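Oligopeptide-binding protein AppA (Bacillus subtilis, PDB 1XOC) binds oligopeptides such as tetra- and pentapeptides as the receptor component of an ABC-type oligopeptide permease and delivers them for uptake. Local coordinates at residues T423-Q435 and Y445-K458. Numbering follows the deposited sequence.
Sequences TFPDQYDIFHSSQ and YKNAEADKLMKDAK. With ZN (zinc ion), chain K.
Asp-451 grips the turn after helix 428-431 with both carboxylate oxygens, an example of an acidic side chain holding a loop by backbone and hydroxyl together. Asp-451 OD1 accepts from Ser-433 N at 3.0 Å, a nearly straight bond (168°), and Asp-451 OD2 from Ser-433 OG at 2.6 Å, each on the syn side and tilted out of the carboxylate plane. With CG turned away from the backbone N (chi1 -167°), the His-432 ring stacks on this carboxylate, Asp-451 OD1 sitting 3.5 Å above the ring plane, while Tyr-428 CE1 lies against the opposite face, toward its rim. An alanine here would probably leave Ser-433 N and OG without the two oxygens that accept from them and the imidazole freer to turn. At the other end, Lys-458 CE makes a CH-pi contact 3.6 Å from the Tyr-428 ring centroid; Lys-458 NZ, cation-pi over the same face, forms a salt bridge with Asp-426 OD1 at 3.0 Å. Between these polar ends, Met-454 CE reaches Phe-431 CB at 4.1 Å. In the second shell, Asp-426 OD2 caps Tyr-428 N, and Asp-145 gives Lys-458 a second salt bridge. Following strand 414-420 near the bound peptide, helix 428-431 pairs with helix 448-457 beside helix 463-480, where Ile-477 meets Phe-431 and Tyr-470 meets Ala-457.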
ATOM      1  N   THR A 423       6.296   5.003   4.701  1.00 32.50           N
ATOM      2  CA  THR A 423       7.669   5.515   4.714  1.00 32.49           C
ATOM      3  C   THR A 423       8.165   5.789   6.126  1.00 33.46           C
ATOM      4  O   THR A 423       9.366   5.969   6.348  1.00 33.16           O
ATOM      5  CB  THR A 423       7.834   6.813   3.854  1.00 32.21           C
ATOM      6  OG1 THR A 423       6.946   7.814   4.320  1.00 30.08           O
ATOM      7  CG2 THR A 423       7.517   6.551   2.404  1.00 33.20           C
ATOM      8  N   PHE A 424       7.233   5.875   7.073  1.00 33.48           N
ATOM      9  CA  PHE A 424       7.557   5.952   8.490  1.00 34.00           C
ATOM     10  C   PHE A 424       7.258   4.602   9.088  1.00 34.04           C
ATOM     11  O   PHE A 424       6.123   4.142   9.088  1.00 35.28           O
ATOM     12  CB  PHE A 424       6.748   7.030   9.193  1.00 34.06           C
ATOM     13  CG  PHE A 424       7.087   7.189  10.633  1.00 33.95           C
ATOM     14  CD1 PHE A 424       8.285   7.760  10.991  1.00 31.73           C
ATOM     15  CD2 PHE A 424       6.224   6.742  11.625  1.00 35.00           C
ATOM     16  CE1 PHE A 424       8.637   7.922  12.338  1.00 35.00           C
ATOM     17  CE2 PHE A 424       6.580   6.888  12.974  1.00 34.69           C
ATOM     18  CZ  PHE A 424       7.775   7.476  13.315  1.00 35.26           C
ATOM     19  N   PRO A 425       8.291   3.926   9.589  1.00 34.75           N
ATOM     20  CA  PRO A 425       8.151   2.525   9.971  1.00 35.70           C
ATOM     21  C   PRO A 425       7.410   2.368  11.298  1.00 36.95           C
ATOM     22  O   PRO A 425       7.942   2.721  12.343  1.00 38.23           O
ATOM     23  CB  PRO A 425       9.608   2.064  10.071  1.00 35.75           C
ATOM     24  CG  PRO A 425      10.327   3.272  10.524  1.00 34.41           C
ATOM     25  CD  PRO A 425       9.662   4.418   9.809  1.00 34.34           C
ATOM     26  N   ASP A 426       6.176   1.865  11.240  1.00 38.07           N
ATOM     27  CA  ASP A 426       5.368   1.599  12.448  1.00 38.33           C
ATOM     28  C   ASP A 426       4.323   0.517  12.066  1.00 38.73           C
ATOM     29  O   ASP A 426       3.433   0.739  11.199  1.00 40.44           O
ATOM     30  CB  ASP A 426       4.719   2.893  13.017  1.00 39.12           C
ATOM     31  CG  ASP A 426       3.882   2.648  14.312  1.00 40.71           C
ATOM     32  OD1 ASP A 426       3.423   3.635  14.984  1.00 45.99           O
ATOM     33  OD2 ASP A 426       3.707   1.468  14.689  1.00 46.46           O
ATOM     34  N   GLN A 427       4.464  -0.645  12.713  1.00 37.31           N
ATOM     35  CA  GLN A 427       3.685  -1.856  12.453  1.00 36.12           C
ATOM     36  C   GLN A 427       2.310  -1.843  13.115  1.00 34.34           C
ATOM     37  O   GLN A 427       1.516  -2.750  12.897  1.00 33.97           O
ATOM     38  CB  GLN A 427       4.435  -3.071  13.009  1.00 37.10           C
ATOM     39  CG  GLN A 427       5.828  -3.285  12.454  1.00 40.34           C
ATOM     40  CD  GLN A 427       5.844  -3.309  10.985  1.00 43.06           C
ATOM     41  OE1 GLN A 427       6.630  -2.589  10.344  1.00 50.24           O
ATOM     42  NE2 GLN A 427       4.952  -4.108  10.404  1.00 44.17           N
ATOM     43  N   TYR A 428       2.056  -0.846  13.949  1.00 32.00           N
ATOM     44  CA  TYR A 428       0.796  -0.722  14.677  1.00 31.97           C
ATOM     45  C   TYR A 428      -0.412  -0.796  13.719  1.00 31.10           C
ATOM     46  O   TYR A 428      -1.395  -1.465  14.012  1.00 29.16           O
ATOM     47  CB  TYR A 428       0.800   0.595  15.446  1.00 31.69           C
ATOM     48  CG  TYR A 428      -0.445   0.910  16.223  1.00 31.89           C
ATOM     49  CD1 TYR A 428      -0.537   0.662  17.585  1.00 31.89           C
ATOM     50  CD2 TYR A 428      -1.527   1.521  15.594  1.00 32.17           C
ATOM     51  CE1 TYR A 428      -1.685   0.996  18.289  1.00 31.08           C
ATOM     52  CE2 TYR A 428      -2.666   1.852  16.291  1.00 32.50           C
ATOM     53  CZ  TYR A 428      -2.745   1.576  17.627  1.00 31.75           C
ATOM     54  OH  TYR A 428      -3.891   1.927  18.317  1.00 34.80           O
ATOM     55  N   ASP A 429      -0.338  -0.099  12.582  1.00 31.19           N
ATOM     56  CA  ASP A 429      -1.482   0.023  11.683  1.00 32.03           C
ATOM     57  C   ASP A 429      -1.937  -1.331  11.164  1.00 31.85           C
ATOM     58  O   ASP A 429      -3.117  -1.522  10.882  1.00 30.75           O
ATOM     59  CB  ASP A 429      -1.160   0.960  10.486  1.00 33.22           C
ATOM     60  CG  ASP A 429      -1.093   2.433  10.872  1.00 38.89           C
ATOM     61  OD1 ASP A 429      -1.423   2.773  12.030  1.00 44.76           O
ATOM     62  OD2 ASP A 429      -0.725   3.291   9.995  1.00 47.86           O
ATOM     63  N   ILE A 430      -0.997  -2.257  11.023  1.00 31.29           N
ATOM     64  CA  ILE A 430      -1.247  -3.549  10.398  1.00 31.66           C
ATOM     65  C   ILE A 430      -1.408  -4.695  11.406  1.00 31.10           C
ATOM     66  O   ILE A 430      -2.182  -5.608  11.162  1.00 29.72           O
ATOM     67  CB  ILE A 430      -0.103  -3.869   9.383  1.00 32.62           C
ATOM     68  CG1 ILE A 430      -0.154  -2.858   8.210  1.00 34.93           C
ATOM     69  CG2 ILE A 430      -0.205  -5.285   8.875  1.00 33.05           C
ATOM     70  CD1 ILE A 430       1.057  -2.967   7.254  1.00 36.73           C
ATOM     71  N   PHE A 431      -0.697  -4.646  12.521  1.00 29.22           N
ATOM     72  CA  PHE A 431      -0.642  -5.785  13.467  1.00 29.85           C
ATOM     73  C   PHE A 431      -1.203  -5.561  14.867  1.00 29.64           C
ATOM     74  O   PHE A 431      -1.396  -6.529  15.626  1.00 29.87           O
ATOM     75  CB  PHE A 431       0.786  -6.319  13.571  1.00 30.46           C
ATOM     76  CG  PHE A 431       1.337  -6.879  12.271  1.00 29.78           C
ATOM     77  CD1 PHE A 431       0.808  -8.027  11.703  1.00 31.09           C
ATOM     78  CD2 PHE A 431       2.381  -6.249  11.617  1.00 32.70           C
ATOM     79  CE1 PHE A 431       1.329  -8.531  10.506  1.00 31.51           C
ATOM     80  CE2 PHE A 431       2.880  -6.754  10.409  1.00 32.82           C
ATOM     81  CZ  PHE A 431       2.352  -7.914   9.886  1.00 31.95           C
ATOM     82  N   HIS A 432      -1.450  -4.319  15.271  1.00 29.29           N
ATOM     83  CA  HIS A 432      -2.080  -4.105  16.581  1.00 28.66           C
ATOM     84  C   HIS A 432      -3.548  -4.600  16.540  1.00 28.69           C
ATOM     85  O   HIS A 432      -4.263  -4.364  15.583  1.00 28.40           O
ATOM     86  CB  HIS A 432      -1.980  -2.644  16.997  1.00 28.81           C
ATOM     87  CG  HIS A 432      -2.318  -2.421  18.431  1.00 27.74           C
ATOM     88  ND1 HIS A 432      -1.363  -2.242  19.413  1.00 30.11           N
ATOM     89  CD2 HIS A 432      -3.510  -2.331  19.053  1.00 26.96           C
ATOM     90  CE1 HIS A 432      -1.962  -2.064  20.573  1.00 28.91           C
ATOM     91  NE2 HIS A 432      -3.266  -2.126  20.389  1.00 29.03           N
ATOM     92  N   SER A 433      -3.983  -5.324  17.563  1.00 28.89           N
ATOM     93  CA  SER A 433      -5.327  -5.921  17.552  1.00 28.54           C
ATOM     94  C   SER A 433      -6.474  -4.914  17.524  1.00 28.41           C
ATOM     95  O   SER A 433      -7.603  -5.249  17.152  1.00 29.03           O
ATOM     96  CB  SER A 433      -5.501  -6.858  18.746  1.00 29.11           C
ATOM     97  OG  SER A 433      -5.472  -6.170  19.962  1.00 29.80           O
ATOM     98  N   SER A 434      -6.206  -3.691  17.956  1.00 28.02           N
ATOM     99  CA  SER A 434      -7.177  -2.595  17.872  1.00 27.61           C
ATOM    100  C   SER A 434      -7.546  -2.254  16.424  1.00 27.95           C
ATOM    101  O   SER A 434      -8.563  -1.573  16.205  1.00 28.99           O
ATOM    102  CB  SER A 434      -6.650  -1.330  18.570  1.00 28.06           C
ATOM    103  OG  SER A 434      -5.607  -0.703  17.840  1.00 27.58           O
ATOM    104  N   GLN A 435      -6.739  -2.707  15.462  1.00 27.59           N
ATOM    105  CA  GLN A 435      -6.931  -2.361  14.048  1.00 27.81           C
ATOM    106  C   GLN A 435      -7.690  -3.406  13.257  1.00 28.25           C
ATOM    107  O   GLN A 435      -7.823  -3.288  12.058  1.00 27.50           O
ATOM    108  CB  GLN A 435      -5.575  -2.070  13.398  1.00 27.89           C
ATOM    109  CG  GLN A 435      -4.851  -0.897  14.067  1.00 27.40           C
ATOM    110  CD  GLN A 435      -5.711   0.351  14.176  1.00 25.88           C
ATOM    111  OE1 GLN A 435      -5.964   0.892  15.293  1.00 30.70           O
ATOM    112  NE2 GLN A 435      -6.174   0.816  13.030  1.00 25.64           N
ATOM    113  N   TYR A 445      -5.066 -10.847  13.679  1.00 29.33           N
ATOM    114  CA  TYR A 445      -3.927 -11.137  14.525  1.00 30.17           C
ATOM    115  C   TYR A 445      -3.989 -10.378  15.844  1.00 29.94           C
ATOM    116  O   TYR A 445      -4.207  -9.181  15.880  1.00 30.15           O
ATOM    117  CB  TYR A 445      -2.646 -10.743  13.784  1.00 30.17           C
ATOM    118  CG  TYR A 445      -1.405 -10.862  14.622  1.00 30.33           C
ATOM    119  CD1 TYR A 445      -0.980 -12.079  15.083  1.00 29.78           C
ATOM    120  CD2 TYR A 445      -0.652  -9.743  14.943  1.00 31.56           C
ATOM    121  CE1 TYR A 445       0.179 -12.189  15.849  1.00 30.40           C
ATOM    122  CE2 TYR A 445       0.508  -9.840  15.674  1.00 31.25           C
ATOM    123  CZ  TYR A 445       0.922 -11.063  16.121  1.00 30.58           C
ATOM    124  OH  TYR A 445       2.070 -11.143  16.867  1.00 32.41           O
ATOM    125  N   LYS A 446      -3.781 -11.093  16.949  1.00 30.72           N
ATOM    126  CA  LYS A 446      -3.677 -10.466  18.260  1.00 31.37           C
ATOM    127  C   LYS A 446      -2.629 -11.129  19.137  1.00 32.11           C
ATOM    128  O   LYS A 446      -2.775 -12.297  19.510  1.00 32.64           O
ATOM    129  CB  LYS A 446      -5.009 -10.512  18.996  1.00 31.78           C
ATOM    130  CG  LYS A 446      -4.868 -10.087  20.458  1.00 32.06           C
ATOM    131  CD  LYS A 446      -6.169  -9.618  21.042  1.00 32.79           C
ATOM    132  CE  LYS A 446      -5.952  -8.996  22.399  1.00 34.09           C
ATOM    133  NZ  LYS A 446      -7.233  -8.549  22.996  1.00 35.88           N
ATOM    134  N   ASN A 447      -1.599 -10.374  19.500  1.00 32.33           N
ATOM    135  CA  ASN A 447      -0.660 -10.801  20.524  1.00 31.77           C
ATOM    136  C   ASN A 447      -0.636  -9.654  21.514  1.00 31.69           C
ATOM    137  O   ASN A 447      -0.149  -8.585  21.192  1.00 31.92           O
ATOM    138  CB  ASN A 447       0.724 -11.087  19.912  1.00 32.01           C
ATOM    139  CG  ASN A 447       1.781 -11.378  20.941  1.00 33.14           C
ATOM    140  OD1 ASN A 447       1.721 -10.879  22.054  1.00 34.27           O
ATOM    141  ND2 ASN A 447       2.764 -12.201  20.576  1.00 34.60           N
ATOM    142  N   ALA A 448      -1.182  -9.866  22.710  1.00 31.35           N
ATOM    143  CA  ALA A 448      -1.315  -8.796  23.669  1.00 31.00           C
ATOM    144  C   ALA A 448       0.038  -8.191  24.056  1.00 30.97           C
ATOM    145  O   ALA A 448       0.129  -7.004  24.337  1.00 31.21           O
ATOM    146  CB  ALA A 448      -2.045  -9.296  24.912  1.00 31.25           C
ATOM    147  N   GLU A 449       1.086  -9.007  24.088  1.00 30.78           N
ATOM    148  CA  GLU A 449       2.414  -8.516  24.429  1.00 31.26           C
ATOM    149  C   GLU A 449       2.948  -7.637  23.290  1.00 31.49           C
ATOM    150  O   GLU A 449       3.507  -6.576  23.520  1.00 32.70           O
ATOM    151  CB  GLU A 449       3.350  -9.682  24.788  1.00 31.45           C
ATOM    152  CG  GLU A 449       2.886 -10.458  26.039  1.00 32.45           C
ATOM    153  CD  GLU A 449       3.934 -11.448  26.578  1.00 31.37           C
ATOM    154  OE1 GLU A 449       5.068 -11.466  26.042  1.00 34.73           O
ATOM    155  OE2 GLU A 449       3.641 -12.213  27.548  1.00 38.38           O
ATOM    156  N   ALA A 450       2.718  -8.050  22.059  1.00 31.55           N
ATOM    157  CA  ALA A 450       3.095  -7.237  20.906  1.00 31.40           C
ATOM    158  C   ALA A 450       2.296  -5.928  20.857  1.00 31.88           C
ATOM    159  O   ALA A 450       2.846  -4.869  20.519  1.00 31.53           O
ATOM    160  CB  ALA A 450       2.902  -8.016  19.615  1.00 32.02           C
ATOM    161  N   ASP A 451       1.002  -6.001  21.190  1.00 31.54           N
ATOM    162  CA  ASP A 451       0.139  -4.808  21.241  1.00 30.89           C
ATOM    163  C   ASP A 451       0.774  -3.741  22.125  1.00 30.71           C
ATOM    164  O   ASP A 451       0.919  -2.591  21.733  1.00 30.37           O
ATOM    165  CB  ASP A 451      -1.232  -5.143  21.839  1.00 30.51           C
ATOM    166  CG  ASP A 451      -2.201  -5.761  20.840  1.00 32.27           C
ATOM    167  OD1 ASP A 451      -1.902  -5.783  19.628  1.00 32.86           O
ATOM    168  OD2 ASP A 451      -3.289  -6.193  21.300  1.00 30.56           O
ATOM    169  N   LYS A 452       1.143  -4.148  23.332  1.00 30.32           N
ATOM    170  CA  LYS A 452       1.754  -3.248  24.286  1.00 30.77           C
ATOM    171  C   LYS A 452       3.052  -2.621  23.770  1.00 30.20           C
ATOM    172  O   LYS A 452       3.287  -1.436  23.946  1.00 30.42           O
ATOM    173  CB  LYS A 452       2.027  -3.990  25.595  1.00 30.89           C
ATOM    174  CG  LYS A 452       2.607  -3.074  26.666  1.00 31.27           C
ATOM    175  CD  LYS A 452       2.499  -3.623  28.083  1.00 32.79           C
ATOM    176  CE  LYS A 452       2.422  -2.492  29.123  1.00 34.95           C
ATOM    177  NZ  LYS A 452       3.307  -1.327  28.827  1.00 36.90           N
ATOM    178  N   LEU A 453       3.916  -3.434  23.184  1.00 30.17           N
ATOM    179  CA  LEU A 453       5.182  -2.940  22.640  1.00 30.64           C
ATOM    180  C   LEU A 453       4.989  -1.896  21.533  1.00 30.50           C
ATOM    181  O   LEU A 453       5.665  -0.869  21.516  1.00 30.22           O
ATOM    182  CB  LEU A 453       6.024  -4.103  22.107  1.00 31.22           C
ATOM    183  CG  LEU A 453       6.601  -5.074  23.135  1.00 30.59           C
ATOM    184  CD1 LEU A 453       7.106  -6.328  22.465  1.00 32.33           C
ATOM    185  CD2 LEU A 453       7.714  -4.417  23.929  1.00 32.82           C
ATOM    186  N   MET A 454       4.077  -2.183  20.609  1.00 30.98           N
ATOM    187  CA  MET A 454       3.735  -1.267  19.513  1.00 31.09           C
ATOM    188  C   MET A 454       3.134   0.050  19.994  1.00 31.46           C
ATOM    189  O   MET A 454       3.481   1.120  19.495  1.00 31.61           O
ATOM    190  CB  MET A 454       2.776  -1.965  18.540  1.00 31.24           C
ATOM    191  CG  MET A 454       3.459  -3.045  17.702  1.00 31.32           C
ATOM    192  SD  MET A 454       2.428  -3.808  16.420  1.00 32.56           S
ATOM    193  CE  MET A 454       1.477  -4.991  17.363  1.00 33.08           C
ATOM    194  N   LYS A 455       2.227  -0.034  20.960  1.00 31.71           N
ATOM    195  CA  LYS A 455       1.642   1.143  21.581  1.00 32.00           C
ATOM    196  C   LYS A 455       2.711   1.979  22.301  1.00 31.77           C
ATOM    197  O   LYS A 455       2.800   3.196  22.099  1.00 31.56           O
ATOM    198  CB  LYS A 455       0.550   0.711  22.564  1.00 32.37           C
ATOM    199  CG  LYS A 455      -0.262   1.840  23.196  1.00 33.24           C
ATOM    200  CD  LYS A 455      -0.941   1.343  24.480  1.00 34.05           C
ATOM    201  CE  LYS A 455      -1.658   2.447  25.235  1.00 35.10           C
ATOM    202  NZ  LYS A 455      -2.227   1.963  26.538  1.00 36.67           N
ATOM    203  N   ASP A 456       3.521   1.325  23.138  1.00 31.68           N
ATOM    204  CA  ASP A 456       4.554   2.027  23.915  1.00 31.73           C
ATOM    205  C   ASP A 456       5.645   2.605  23.011  1.00 31.23           C
ATOM    206  O   ASP A 456       6.213   3.650  23.314  1.00 31.16           O
ATOM    207  CB  ASP A 456       5.180   1.110  24.985  1.00 32.42           C
ATOM    208  CG  ASP A 456       4.194   0.721  26.109  1.00 33.82           C
ATOM    209  OD1 ASP A 456       3.084   1.302  26.242  1.00 35.84           O
ATOM    210  OD2 ASP A 456       4.547  -0.194  26.878  1.00 36.70           O
ATOM    211  N   ALA A 457       5.900   1.961  21.871  1.00 31.09           N
ATOM    212  CA  ALA A 457       6.929   2.433  20.930  1.00 30.98           C
ATOM    213  C   ALA A 457       6.632   3.826  20.387  1.00 30.61           C
ATOM    214  O   ALA A 457       7.553   4.568  20.059  1.00 30.85           O
ATOM    215  CB  ALA A 457       7.118   1.448  19.784  1.00 30.98           C
ATOM    216  N   LYS A 458       5.353   4.188  20.322  1.00 30.86           N
ATOM    217  CA  LYS A 458       4.939   5.482  19.774  1.00 30.95           C
ATOM    218  C   LYS A 458       5.488   6.666  20.529  1.00 30.94           C
ATOM    219  O   LYS A 458       5.577   7.742  19.964  1.00 30.59           O
ATOM    220  CB  LYS A 458       3.416   5.624  19.754  1.00 30.68           C
ATOM    221  CG  LYS A 458       2.737   4.693  18.795  1.00 29.63           C
ATOM    222  CD  LYS A 458       1.237   4.858  18.825  1.00 30.40           C
ATOM    223  CE  LYS A 458       0.576   4.032  17.716  1.00 31.22           C
ATOM    224  NZ  LYS A 458       0.909   4.536  16.332  1.00 31.97           N
TER
HETATM  225 ZN    ZN K 529       5.984 -12.320  27.565  0.50 36.46          ZN
HETATM  226  O   HOH W   1       4.516   1.110  17.076  1.00 34.24           O
HETATM  227  O   HOH W   2      -1.273  -7.968  18.055  1.00 26.64           O
HETATM  228  O   HOH W   3       6.013 -11.629  29.459  1.00 49.53           O